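PDB 3VYL: L-ribulose 3-epimerase from Mesorhizobium loti, which catalyses the epimerisation of ketoses at C3, acting efficiently on L-ribulose and less well on D-psicose and D-tagatose, and binds manganese. Local coordinates for residues H7-V10 against W11-S15; L164-I167 against E168-S172; L177-T181 against F182-I186; D227-A231 against I232-D236; A270-A273 against R274-G278. One frame throughout, in Å; residues are numbered along the deposited sequence.

Contact 1. Residues H7-V10 against W11-S15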
loop_
_atom_site.group_PDB
_atom_site.type_symbol
_atom_site.label_atom_id
_atom_site.label_comp_id
_atom_site.label_asym_id
_atom_site.label_seq_id
_atom_site.Cartn_x
_atom_site.Cartn_y
_atom_site.Cartn_z
ATOM N N HIS A 7 2.787 11.937 24.221
ATOM C CA HIS A 7 2.322 13.252 24.646
ATOM C C HIS A 7 1.522 13.139 25.915
ATOM O O HIS A 7 0.651 12.278 26.030
ATOM C CB HIS A 7 1.483 13.894 23.554
ATOM C CG HIS A 7 1.334 15.384 23.705
ATOM N ND1 HIS A 7 1.827 16.255 22.804
ATOM C CD2 HIS A 7 0.737 16.146 24.707
ATOM C CE1 HIS A 7 1.559 17.512 23.205
ATOM N NE2 HIS A 7 0.892 17.442 24.372
ATOM N N SER A 8 1.811 14.009 26.879
ATOM C CA SER A 8 1.120 13.988 28.176
ATOM C C SER A 8 -0.397 13.939 28.029
ATOM O O SER A 8 -1.084 13.240 28.790
ATOM C CB SER A 8 1.530 15.179 29.056
ATOM O OG SER A 8 1.543 16.404 28.337
ATOM N N PHE A 9 -0.911 14.658 27.033
ATOM C CA PHE A 9 -2.350 14.806 26.857
ATOM C C PHE A 9 -3.066 13.528 26.455
ATOM O O PHE A 9 -4.285 13.529 26.361
ATOM C CB PHE A 9 -2.684 15.941 25.886
ATOM C CG PHE A 9 -2.324 17.315 26.392
ATOM C CD1 PHE A 9 -1.876 17.514 27.699
ATOM C CD2 PHE A 9 -2.460 18.419 25.563
ATOM C CE1 PHE A 9 -1.552 18.784 28.157
ATOM C CE2 PHE A 9 -2.139 19.690 26.017
ATOM C CZ PHE A 9 -1.686 19.872 27.317
ATOM N N VAL A 10 -2.323 12.452 26.206
ATOM C CA VAL A 10 -2.919 11.118 26.083
ATOM C C VAL A 10 -3.448 10.713 27.457
ATOM O O VAL A 10 -4.433 9.984 27.568
ATOM C CB VAL A 10 -1.890 10.054 25.614
ATOM C CG1 VAL A 10 -2.481 8.647 25.677
ATOM C CG2 VAL A 10 -1.373 10.357 24.213
ATOM N N TRP A 11 -2.783 11.191 28.505
ATOM C CA TRP A 11 -3.111 10.811 29.876
ATOM C C TRP A 11 -3.983 11.833 30.592
ATOM O O TRP A 11 -5.067 11.496 31.064
ATOM C CB TRP A 11 -1.830 10.580 30.667
ATOM C CG TRP A 11 -0.878 9.541 30.115
ATOM C CD1 TRP A 11 0.441 9.734 29.713
ATOM C CD2 TRP A 11 -1.124 8.105 29.925
ATOM N NE1 TRP A 11 1.000 8.559 29.297
ATOM C CE2 TRP A 11 0.117 7.543 29.405
ATOM C CE3 TRP A 11 -2.207 7.264 30.132
ATOM C CZ2 TRP A 11 0.249 6.201 29.107
ATOM C CZ3 TRP A 11 -2.062 5.908 29.829
ATOM C CH2 TRP A 11 -0.857 5.392 29.331
ATOM N N SER A 12 -3.498 13.076 30.689
ATOM C CA SER A 12 -4.187 14.160 31.392
ATOM C C SER A 12 -3.772 15.536 30.874
ATOM O O SER A 12 -2.649 15.720 30.416
ATOM C CB SER A 12 -3.914 14.087 32.895
ATOM O OG SER A 12 -4.232 15.321 33.533
ATOM N N ALA A 13 -4.685 16.501 30.963
ATOM C CA ALA A 13 -4.401 17.875 30.545
ATOM C C ALA A 13 -4.179 18.753 31.761
ATOM O O ALA A 13 -3.940 19.955 31.638
ATOM C CB ALA A 13 -5.538 18.428 29.695
ATOM N N SER A 14 -4.253 18.141 32.934
ATOM C CA SER A 14 -4.163 18.882 34.178
ATOM C C SER A 14 -2.726 19.037 34.639
ATOM O O SER A 14 -1.891 18.169 34.383
ATOM C CB SER A 14 -4.983 18.201 35.272
ATOM O OG SER A 14 -4.473 18.548 36.551
ATOM N N SER A 15 -2.474 20.141 35.345
ATOM C CA SER A 15 -1.178 20.457 35.945
ATOM C C SER A 15 -1.068 20.103 37.438
ATOM O O SER A 15 -0.004 20.270 38.035
ATOM C CB SER A 15 -0.859 21.941 35.757
ATOM O OG SER A 15 -0.530 22.230 34.413
#

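Contact 2. Residues L164-I167 against E168-S172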
loop_
_atom_site.group_PDB
_atom_site.type_symbol
_atom_site.label_atom_id
_atom_site.label_comp_id
_atom_site.label_asym_id
_atom_site.label_seq_id
_atom_site.Cartn_x
_atom_site.Cartn_y
_atom_site.Cartn_z
ATOM N N LEU A 164 12.222 23.450 5.317
ATOM C CA LEU A 164 13.596 23.495 4.804
ATOM C C LEU A 164 13.970 24.882 4.289
ATOM O O LEU A 164 14.969 25.448 4.716
ATOM C CB LEU A 164 13.765 22.453 3.702
ATOM C CG LEU A 164 14.396 21.078 3.953
ATOM C CD1 LEU A 164 14.589 20.728 5.425
ATOM C CD2 LEU A 164 13.601 19.998 3.240
ATOM N N ALA A 165 13.150 25.422 3.393
ATOM C CA ALA A 165 13.320 26.773 2.868
ATOM C C ALA A 165 13.261 27.802 3.980
ATOM O O ALA A 165 14.108 28.699 4.059
ATOM C CB ALA A 165 12.250 27.080 1.832
ATOM N N PHE A 166 12.250 27.674 4.834
ATOM C CA PHE A 166 12.093 28.582 5.957
ATOM C C PHE A 166 13.344 28.580 6.838
ATOM O O PHE A 166 13.882 29.641 7.132
ATOM C CB PHE A 166 10.850 28.233 6.770
ATOM C CG PHE A 166 10.578 29.185 7.888
ATOM C CD1 PHE A 166 9.855 30.357 7.662
ATOM C CD2 PHE A 166 11.044 28.920 9.169
ATOM C CE1 PHE A 166 9.594 31.240 8.696
ATOM C CE2 PHE A 166 10.783 29.798 10.205
ATOM C CZ PHE A 166 10.059 30.959 9.963
ATOM N N ILE A 167 13.794 27.391 7.243
ATOM C CA ILE A 167 15.009 27.244 8.035
ATOM C C ILE A 167 16.193 27.910 7.332
ATOM O O ILE A 167 16.936 28.688 7.945
ATOM C CB ILE A 167 15.327 25.768 8.316
ATOM C CG1 ILE A 167 14.307 25.195 9.306
ATOM C CG2 ILE A 167 16.747 25.633 8.851
ATOM C CD1 ILE A 167 14.518 23.738 9.656
ATOM N N GLU A 168 16.333 27.616 6.041
ATOM C CA GLU A 168 17.339 28.228 5.187
ATOM C C GLU A 168 17.353 29.740 5.393
ATOM O O GLU A 168 18.410 30.323 5.610
ATOM C CB GLU A 168 17.019 27.897 3.731
ATOM C CG GLU A 168 18.208 27.658 2.822
ATOM C CD GLU A 168 17.789 27.033 1.497
ATOM O OE1 GLU A 168 18.312 27.458 0.437
ATOM O OE2 GLU A 168 16.926 26.120 1.513
ATOM N N ASP A 169 16.172 30.359 5.353
ATOM C CA ASP A 169 16.017 31.810 5.518
ATOM C C ASP A 169 16.376 32.345 6.906
ATOM O O ASP A 169 16.728 33.520 7.036
ATOM C CB ASP A 169 14.596 32.246 5.146
ATOM C CG ASP A 169 14.304 32.078 3.670
ATOM O OD1 ASP A 169 15.218 31.678 2.922
ATOM O OD2 ASP A 169 13.158 32.343 3.251
ATOM N N THR A 170 16.285 31.499 7.935
ATOM C CA THR A 170 16.592 31.934 9.305
ATOM C C THR A 170 18.099 32.038 9.543
ATOM O O THR A 170 18.546 32.701 10.483
ATOM C CB THR A 170 15.980 31.012 10.384
ATOM O OG1 THR A 170 16.591 29.714 10.327
ATOM C CG2 THR A 170 14.469 30.899 10.211
ATOM N N GLY A 171 18.867 31.367 8.687
ATOM C CA GLY A 171 20.313 31.343 8.787
ATOM C C GLY A 171 20.807 30.631 10.025
ATOM O O GLY A 171 22.012 30.564 10.265
ATOM N N SER A 172 19.887 30.090 10.814
ATOM C CA SER A 172 20.272 29.430 12.049
ATOM C C SER A 172 20.712 27.979 11.875
ATOM O O SER A 172 20.370 27.315 10.893
ATOM C CB SER A 172 19.148 29.503 13.074
ATOM O OG SER A 172 19.494 28.736 14.219
#

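Contact 3. Residues L177-T181 against F182-I186. With MN (manganese (II) ion), chain I.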
loop_
_atom_site.group_PDB
_atom_site.type_symbol
_atom_site.label_atom_id
_atom_site.label_comp_id
_atom_site.label_asym_id
_atom_site.label_seq_id
_atom_site.Cartn_x
_atom_site.Cartn_y
_atom_site.Cartn_z
ATOM N N LEU A 177 13.465 20.606 12.011
ATOM C CA LEU A 177 12.087 20.265 11.662
ATOM C C LEU A 177 11.448 19.306 12.647
ATOM O O LEU A 177 12.084 18.359 13.135
ATOM C CB LEU A 177 11.987 19.667 10.259
ATOM C CG LEU A 177 12.246 20.559 9.057
ATOM C CD1 LEU A 177 12.218 19.687 7.812
ATOM C CD2 LEU A 177 11.232 21.692 8.970
ATOM N N HIS A 178 10.175 19.575 12.919
ATOM C CA HIS A 178 9.326 18.697 13.687
ATOM C C HIS A 178 8.269 18.252 12.726
ATOM O O HIS A 178 7.406 19.032 12.313
ATOM C CB HIS A 178 8.762 19.447 14.891
ATOM C CG HIS A 178 7.779 18.647 15.727
ATOM N ND1 HIS A 178 7.035 19.211 16.701
ATOM C CD2 HIS A 178 7.412 17.306 15.685
ATOM C CE1 HIS A 178 6.249 18.282 17.263
ATOM N NE2 HIS A 178 6.471 17.118 16.640
ATOM N N LEU A 179 8.371 16.996 12.314
ATOM C CA LEU A 179 7.415 16.388 11.394
ATOM C C LEU A 179 6.353 15.553 12.138
ATOM O O LEU A 179 6.640 14.918 13.169
ATOM C CB LEU A 179 8.166 15.529 10.375
ATOM C CG LEU A 179 9.198 16.226 9.481
ATOM C CD1 LEU A 179 9.782 15.223 8.504
ATOM C CD2 LEU A 179 8.620 17.410 8.721
ATOM N N ASP A 180 5.131 15.549 11.612
ATOM C CA ASP A 180 4.031 14.833 12.253
ATOM C C ASP A 180 3.244 14.040 11.198
ATOM O O ASP A 180 2.619 14.617 10.307
ATOM C CB ASP A 180 3.149 15.841 13.006
ATOM C CG ASP A 180 1.976 15.197 13.729
ATOM O OD1 ASP A 180 1.363 14.262 13.176
ATOM O OD2 ASP A 180 1.636 15.661 14.846
ATOM N N THR A 181 3.274 12.715 11.312
ATOM C CA THR A 181 2.675 11.842 10.315
ATOM C C THR A 181 1.210 12.186 9.995
ATOM O O THR A 181 0.810 12.196 8.828
ATOM C CB THR A 181 2.812 10.375 10.714
ATOM O OG1 THR A 181 2.105 10.151 11.934
ATOM C CG2 THR A 181 4.281 10.004 10.912
ATOM N N PHE A 182 0.428 12.507 11.025
ATOM C CA PHE A 182 -0.946 12.984 10.850
ATOM C C PHE A 182 -1.033 14.211 9.918
ATOM O O PHE A 182 -1.881 14.267 9.036
ATOM C CB PHE A 182 -1.600 13.273 12.209
ATOM C CG PHE A 182 -2.861 14.092 12.108
ATOM C CD1 PHE A 182 -4.065 13.494 11.760
ATOM C CD2 PHE A 182 -2.834 15.472 12.327
ATOM C CE1 PHE A 182 -5.213 14.244 11.648
ATOM C CE2 PHE A 182 -3.983 16.221 12.215
ATOM C CZ PHE A 182 -5.172 15.606 11.877
ATOM N N HIS A 183 -0.149 15.183 10.110
ATOM C CA HIS A 183 -0.123 16.362 9.249
ATOM C C HIS A 183 0.454 16.089 7.879
ATOM O O HIS A 183 -0.020 16.626 6.865
ATOM C CB HIS A 183 0.626 17.486 9.934
ATOM C CG HIS A 183 -0.026 17.946 11.209
ATOM N ND1 HIS A 183 -1.197 18.604 11.223
ATOM C CD2 HIS A 183 0.361 17.810 12.533
ATOM C CE1 HIS A 183 -1.545 18.875 12.495
ATOM N NE2 HIS A 183 -0.591 18.385 13.294
ATOM N N MET A 184 1.477 15.232 7.846
ATOM C CA MET A 184 2.180 14.886 6.616
ATOM C C MET A 184 1.264 14.187 5.627
ATOM O O MET A 184 1.297 14.480 4.428
ATOM C CB MET A 184 3.403 14.006 6.912
ATOM C CG MET A 184 4.606 14.781 7.438
ATOM S SD MET A 184 6.150 13.841 7.418
ATOM C CE MET A 184 5.878 12.729 8.793
ATOM N N ASN A 185 0.439 13.272 6.138
ATOM C CA ASN A 185 -0.448 12.498 5.281
ATOM C C ASN A 185 -1.469 13.380 4.560
ATOM O O ASN A 185 -1.947 13.021 3.490
ATOM C CB ASN A 185 -1.136 11.387 6.062
ATOM C CG ASN A 185 -1.484 10.195 5.191
ATOM O OD1 ASN A 185 -0.591 9.512 4.683
ATOM N ND2 ASN A 185 -2.783 9.928 5.017
ATOM N N ILE A 186 -1.782 14.539 5.131
ATOM C CA ILE A 186 -2.693 15.468 4.489
ATOM C C ILE A 186 -1.958 16.362 3.482
ATOM O O ILE A 186 -2.479 16.653 2.399
ATOM C CB ILE A 186 -3.450 16.342 5.514
ATOM C CG1 ILE A 186 -4.336 15.485 6.421
ATOM C CG2 ILE A 186 -4.295 17.399 4.811
ATOM C CD1 ILE A 186 -5.077 16.282 7.472
HETATM MN MN MN I . 2.069 16.929 16.406
HETATM O O HOH W 1 0.326 18.458 16.894
#

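Contact 4. Residues D227-A231 against I232-D236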
loop_
_atom_site.group_PDB
_atom_site.type_symbol
_atom_site.label_atom_id
_atom_site.label_comp_id
_atom_site.label_asym_id
_atom_site.label_seq_id
_atom_site.Cartn_x
_atom_site.Cartn_y
_atom_site.Cartn_z
ATOM N N ASP A 227 10.488 2.822 7.188
ATOM C CA ASP A 227 11.477 2.615 6.119
ATOM C C ASP A 227 12.214 3.895 5.738
ATOM O O ASP A 227 13.425 3.864 5.523
ATOM C CB ASP A 227 10.818 2.052 4.854
ATOM C CG ASP A 227 10.496 0.585 4.954
ATOM O OD1 ASP A 227 9.898 0.075 3.996
ATOM O OD2 ASP A 227 10.818 -0.076 5.961
ATOM N N ALA A 228 11.493 5.010 5.631
ATOM C CA ALA A 228 12.123 6.296 5.295
ATOM C C ALA A 228 13.057 6.798 6.412
ATOM O O ALA A 228 14.208 7.134 6.139
ATOM C CB ALA A 228 11.080 7.343 4.944
ATOM N N LEU A 229 12.572 6.822 7.661
ATOM C CA LEU A 229 13.407 7.169 8.827
ATOM C C LEU A 229 14.658 6.316 8.863
ATOM O O LEU A 229 15.756 6.832 9.093
ATOM C CB LEU A 229 12.643 7.004 10.155
ATOM C CG LEU A 229 11.423 7.904 10.351
ATOM C CD1 LEU A 229 10.646 7.513 11.579
ATOM C CD2 LEU A 229 11.802 9.372 10.402
ATOM N N THR A 230 14.484 5.014 8.619
ATOM C CA THR A 230 15.596 4.069 8.624
ATOM C C THR A 230 16.538 4.307 7.440
ATOM O O THR A 230 17.754 4.205 7.586
ATOM C CB THR A 230 15.093 2.621 8.612
ATOM O OG1 THR A 230 14.232 2.404 9.742
ATOM C CG2 THR A 230 16.257 1.617 8.620
ATOM N N ALA A 231 15.989 4.646 6.276
ATOM C CA ALA A 231 16.839 4.938 5.131
ATOM C C ALA A 231 17.737 6.125 5.420
ATOM O O ALA A 231 18.882 6.138 5.000
ATOM C CB ALA A 231 16.014 5.192 3.884
ATOM N N ILE A 232 17.216 7.115 6.140
ATOM C CA ILE A 232 17.975 8.334 6.432
ATOM C C ILE A 232 18.778 8.202 7.731
ATOM O O ILE A 232 19.474 9.134 8.116
ATOM C CB ILE A 232 17.085 9.619 6.485
ATOM C CG1 ILE A 232 16.030 9.534 7.595
ATOM C CG2 ILE A 232 16.421 9.888 5.145
ATOM C CD1 ILE A 232 15.579 10.880 8.117
ATOM N N GLY A 233 18.673 7.046 8.397
ATOM C CA GLY A 233 19.378 6.796 9.666
ATOM C C GLY A 233 19.006 7.790 10.762
ATOM O O GLY A 233 19.880 8.393 11.394
ATOM N N TYR A 234 17.703 7.967 10.977
ATOM C CA TYR A 234 17.201 8.912 11.960
ATOM C C TYR A 234 17.446 8.363 13.358
ATOM O O TYR A 234 16.998 7.268 13.694
ATOM C CB TYR A 234 15.719 9.201 11.718
ATOM C CG TYR A 234 15.100 10.156 12.712
ATOM C CD1 TYR A 234 15.270 11.537 12.586
ATOM C CD2 TYR A 234 14.339 9.680 13.785
ATOM C CE1 TYR A 234 14.697 12.410 13.498
ATOM C CE2 TYR A 234 13.766 10.543 14.694
ATOM C CZ TYR A 234 13.941 11.900 14.542
ATOM O OH TYR A 234 13.369 12.760 15.447
ATOM N N ALA A 235 18.178 9.124 14.162
ATOM C CA ALA A 235 18.649 8.608 15.446
ATOM C C ALA A 235 18.187 9.446 16.628
ATOM O O ALA A 235 18.840 9.466 17.665
ATOM C CB ALA A 235 20.165 8.495 15.436
ATOM N N ASP A 236 17.058 10.127 16.461
ATOM C CA ASP A 236 16.565 11.072 17.457
ATOM C C ASP A 236 15.189 10.649 17.971
ATOM O O ASP A 236 14.683 9.582 17.616
ATOM C CB ASP A 236 16.546 12.498 16.887
ATOM C CG ASP A 236 17.015 13.537 17.895
ATOM O OD1 ASP A 236 16.696 13.407 19.101
ATOM O OD2 ASP A 236 17.706 14.489 17.483
#

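Contact 5. Residues A270-A273 against R274-G278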
loop_
_atom_site.group_PDB
_atom_site.type_symbol
_atom_site.label_atom_id
_atom_site.label_comp_id
_atom_site.label_asym_id
_atom_site.label_seq_id
_atom_site.Cartn_x
_atom_site.Cartn_y
_atom_site.Cartn_z
ATOM N N ALA A 270 -1.907 3.230 24.681
ATOM C CA ALA A 270 -0.469 3.505 24.794
ATOM C C ALA A 270 0.407 2.252 24.617
ATOM O O ALA A 270 1.335 2.252 23.800
ATOM C CB ALA A 270 -0.155 4.215 26.097
ATOM N N LYS A 271 0.102 1.194 25.368
ATOM C CA LYS A 271 0.799 -0.083 25.227
ATOM C C LYS A 271 0.815 -0.535 23.766
ATOM O O LYS A 271 1.850 -0.991 23.261
ATOM C CB LYS A 271 0.148 -1.177 26.082
ATOM C CG LYS A 271 0.426 -1.111 27.578
ATOM C CD LYS A 271 -0.055 -2.387 28.263
ATOM C CE LYS A 271 -0.057 -2.271 29.783
ATOM N NZ LYS A 271 1.295 -2.097 30.382
ATOM N N HIS A 272 -0.329 -0.404 23.095
ATOM C CA HIS A 272 -0.448 -0.761 21.675
ATOM C C HIS A 272 0.440 0.096 20.811
ATOM O O HIS A 272 1.134 -0.402 19.921
ATOM C CB HIS A 272 -1.888 -0.638 21.213
ATOM C CG HIS A 272 -2.078 -0.888 19.741
ATOM N ND1 HIS A 272 -1.904 0.077 18.811
ATOM C CD2 HIS A 272 -2.452 -2.035 19.051
ATOM C CE1 HIS A 272 -2.159 -0.433 17.597
ATOM N NE2 HIS A 272 -2.495 -1.722 17.747
ATOM N N ALA A 273 0.434 1.394 21.069
ATOM C CA ALA A 273 1.254 2.306 20.302
ATOM C C ALA A 273 2.722 1.987 20.522
ATOM O O ALA A 273 3.535 2.136 19.608
ATOM C CB ALA A 273 0.952 3.743 20.680
ATOM N N ARG A 274 3.053 1.536 21.732
ATOM C CA ARG A 274 4.430 1.183 22.077
ATOM C C ARG A 274 4.909 -0.034 21.280
ATOM O O ARG A 274 6.023 -0.026 20.752
ATOM C CB ARG A 274 4.579 0.922 23.580
ATOM C CG ARG A 274 6.026 0.828 24.052
ATOM C CD ARG A 274 6.816 2.061 23.638
ATOM N NE ARG A 274 8.267 1.906 23.759
ATOM C CZ ARG A 274 9.033 1.165 22.955
ATOM N NH1 ARG A 274 8.492 0.461 21.962
ATOM N NH2 ARG A 274 10.344 1.111 23.160
ATOM N N ALA A 275 4.065 -1.064 21.197
ATOM C CA ALA A 275 4.403 -2.270 20.463
ATOM C C ALA A 275 4.495 -1.973 18.965
ATOM O O ALA A 275 5.392 -2.484 18.278
ATOM C CB ALA A 275 3.381 -3.363 20.729
ATOM N N PHE A 276 3.573 -1.136 18.479
ATOM C CA PHE A 276 3.463 -0.826 17.060
ATOM C C PHE A 276 4.704 -0.071 16.595
ATOM O O PHE A 276 5.319 -0.431 15.591
ATOM C CB PHE A 276 2.193 -0.012 16.800
ATOM C CG PHE A 276 1.880 0.220 15.340
ATOM C CD1 PHE A 276 2.495 1.245 14.629
ATOM C CD2 PHE A 276 0.914 -0.557 14.691
ATOM C CE1 PHE A 276 2.172 1.472 13.296
ATOM C CE2 PHE A 276 0.599 -0.340 13.353
ATOM C CZ PHE A 276 1.228 0.678 12.658
ATOM N N ILE A 277 5.079 0.971 17.326
ATOM C CA ILE A 277 6.290 1.712 16.968
ATOM C C ILE A 277 7.531 0.833 17.181
ATOM O O ILE A 277 8.463 0.865 16.373
ATOM C CB ILE A 277 6.418 3.055 17.719
ATOM C CG1 ILE A 277 5.167 3.926 17.497
ATOM C CG2 ILE A 277 7.655 3.799 17.251
ATOM C CD1 ILE A 277 5.071 5.154 18.394
ATOM N N GLY A 278 7.519 0.035 18.248
ATOM C CA GLY A 278 8.640 -0.834 18.568
ATOM C C GLY A 278 8.870 -1.843 17.465
ATOM O O GLY A 278 9.935 -1.867 16.851
#

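Contact 1. Residues H7-V10 against W11-S15
The ring of F9 lies between A13 and H7. CB of A13 sits over one face, 4.2 Å above the plane and displaced toward the rim, and NE2 of H7 lies over the opposite face, also off centre. At the edge, close to the ring plane, S12 O lies 3.3 Å from F9 CD1. The indole of W11 has V10 CG1 over one face, 4.5 Å from W11 CD2, and S8 O reaches it obliquely, 3.9 Å from W11 CD1. F9 CG stands anti to its carbonyl carbon (chi1 -67°), which carries the ring forward over the chain at S12 and A13. The turn is held by one acceptor, S8 O, which takes W11 N at 2.7 Å and S12 N at 3.1 Å. The two donors come from opposite faces of the carbonyl plane, W11 N well above it and S12 N less tilted. This is the first beta-alpha loop of the TIM barrel, running from strand 4-7 to helix 17-30 at the C-terminal end of the strands, where the metal site lies. At their nearest the side chain of H7 and those of H206 and E241, both manganese ligands, are about 5 Å apart. S12 OG accepts from S14 N at 2.9 Å, an ST turn, and also bonds to E19 of helix 17-30. S8 OG bonds to E36 O in the neighbouring strand. F243 meets H7 edge-to-face, and W11 is wedged between helix 17-30 and helix 266-292, touching T23 and T27 on one, N266 and M267 on the other.

Contact 2. Residues L164-I167 against E168-S172
F166 and T170, one helical turn apart, set their side chains across each other at about a right angle. The ring offers CE2 to the methyl CG2 of T170 at 3.8 Å, approaching obliquely. F166 has CG anti to the backbone N (chi1 -176°), which swings the ring off the helix toward the T170 methyl. In T170 the hydroxyl is turned the other way, back along the chain: OG1 gives a 2.6 Å bond to I167 O, in the carbonyl plane and on a lone pair. I167 O also takes T170 N at 2.9 Å, this donor lying well above the carbonyl plane, so two bonds from one residue grip the carbonyl. Upstream, E168 N to L164 O and D169 N to A165 O are ordinary helical bonds. The helix is 160-170, the crossover helix of a beta-alpha-beta unit between strands 143-147 and 175-180 of the barrel, and G171, with phi 66°, takes the chain out of it. A weak bond from S172 N to T170 OG1 follows the exit. The ring of F166 also meets W123 of helix 120-139 edge-to-face, while I167 packs on I175. D169 extends outward from the same turn: its OD2 bonds to W123 NE1 and forms a salt bridge with K296 of the second subunit, and A165 packs on R294 of that subunit.

Contact 3. Residues L177-T181 against F182-I186
D180 leaves the end of its strand with CB against the ring of H183, in the ring plane and 3.4 Å from H183 CD2. CG, anti to the backbone N (chi1 -179°), comes 3.3 Å from the same H183 CD2, with carboxylate and imidazole planes 73° apart. From here the two oxygens part: OD1 takes F182 N at 2.9 Å, a weak bond that caps the helix from the N-cap position, and OD2 binds the manganese ion at 2.1 Å. One carboxylate thus joins the metal to the start of helix 181-187. The backbone of D180 holds the same turn, D180 O accepting M184 N at 2.8 Å almost straight along the carbonyl bond. H183 is kept in place by F182, whose CD2 lies over the centre of one imidazole face, and by N150 bonded to its ND1; a metal-bound water lies at the ring edge. On the other side of the turn M184 bends at chi3 and folds its methyl CE back to L179 CB at 3.9 Å and T181 CG2 at 3.8 Å. An alanine here would lack CG, SD and CE, and would probably leave a gap beside L179 and T181. E147 and H206, on strands 143-147 and 202-207, and E241, just past strand 238-240, complete the manganese site. The axes of strand 177-180 and helix 182-186 stand at 77°, L179 touching helix 160-170, T181 facing helix 222-231, and N185 and I186 meeting their counterparts in the third subunit.

Contact 4. Residues D227-A231 against I232-D236
L229 and Y234 lie side by side and point the same way, with L229 CB 4.1 Å from Y234 CB and L229 CD2 at the same distance from Y234 CG, oblique to the ring. In the backbone, Y234 N gives a straight bond to L229 O, 2.9 Å at 164°. I232 N bonds to A228 O at 3.0 Å, and G233 N makes a weak bond to T230 O. With G233 at positive phi and two bonds running back into the last turn, this is a Schellman motif closing helix 222-231. I232 lays CG1 against the carbonyls of the last turn: CG1 stands between its own N and carbonyl carbon (chi1 62°), which puts it 3.1 Å from L229 O and 3.3 Å from A228 O. I232 also touches I195 of helix 191-197 and I202 of strand 202-207. A serine here, without the branched chain, would probably leave I195 and I202 without their apolar neighbour. One shell further out, I195 also packs on L229, V205 and I202 of the strand lie against Y234, and Y234 OH bonds to D237 O. Past the turn, D236 N lies over one face of the Y234 ring, 3.7 Å above its plane, and D236 forms a salt bridge with K102. A228 O and L229 O are thus met by amides of the departing chain, and T230 O by a weak bond; the chain then runs on toward strand 238-240, its apolar groups packed on strand 202-207 and helix 191-197.

Contact 5. Residues A270-A273 against R274-G278
H272 and F276 each hold CG anti to the backbone N (chi1 176° and -173°), and this shared setting sends both rings off the same side of the helix, one turn apart. They meet loosely, H272 CE1 lying 4.2 Å from F276 CD2, with each ring oblique to the other. R274 takes the same first torsion but bends at the second (chi2 54°), which swings its guanidinium away from A270 and K271; its CB remains close to the backbone, 3.3 Å from K271 O. I277 turns the other way, CG1 anti to the carbonyl carbon, and lies alongside the preceding turn with CG1 3.2 Å from A273 O. The backbone follows a regular alpha-helical pattern: R274 N to A270 O at 2.8 Å, F276 N to H272 O at 2.9 Å, and I277 N to A273 O at 3.0 Å. Polar ends are used outside the turn: H272 NE2 bonds to T283 OG1 of the fourth subunit, where A275 packs on L279, and R274 NE makes a weak bond to G31 O. Helix 266-292 thus lies with A273 and I277 against F240 of strand 238-240, A270 and R274 against strand 4-7, and F276 against F222 of helix 222-231, so that this long helix covers the seam where the last barrel strand meets the first.

From the N terminus the five contacts follow in series; none nests in or crosses another, and each closes only a turn of a few residues. Contact 1 shapes the loop leaving strand 4-7. Contact 2 ends helix 160-170 and leads into strand 175-180, whose exit contact 3 turns into helix 181-187 at the manganese. Contacts 2 and 3 touch where L164 and I167 pack on L177. Contact 4 ends helix 222-231 ahead of strand 238-240, and contact 5 lies within the C-terminal helix. That helix returns to the beginning: W11 CH2 of contact 1 packs 3.5 Å from A270 CB of contact 5. Contacts 1 and 2 lie on opposite sides of the chain's centre, about 32 Å apart between centres.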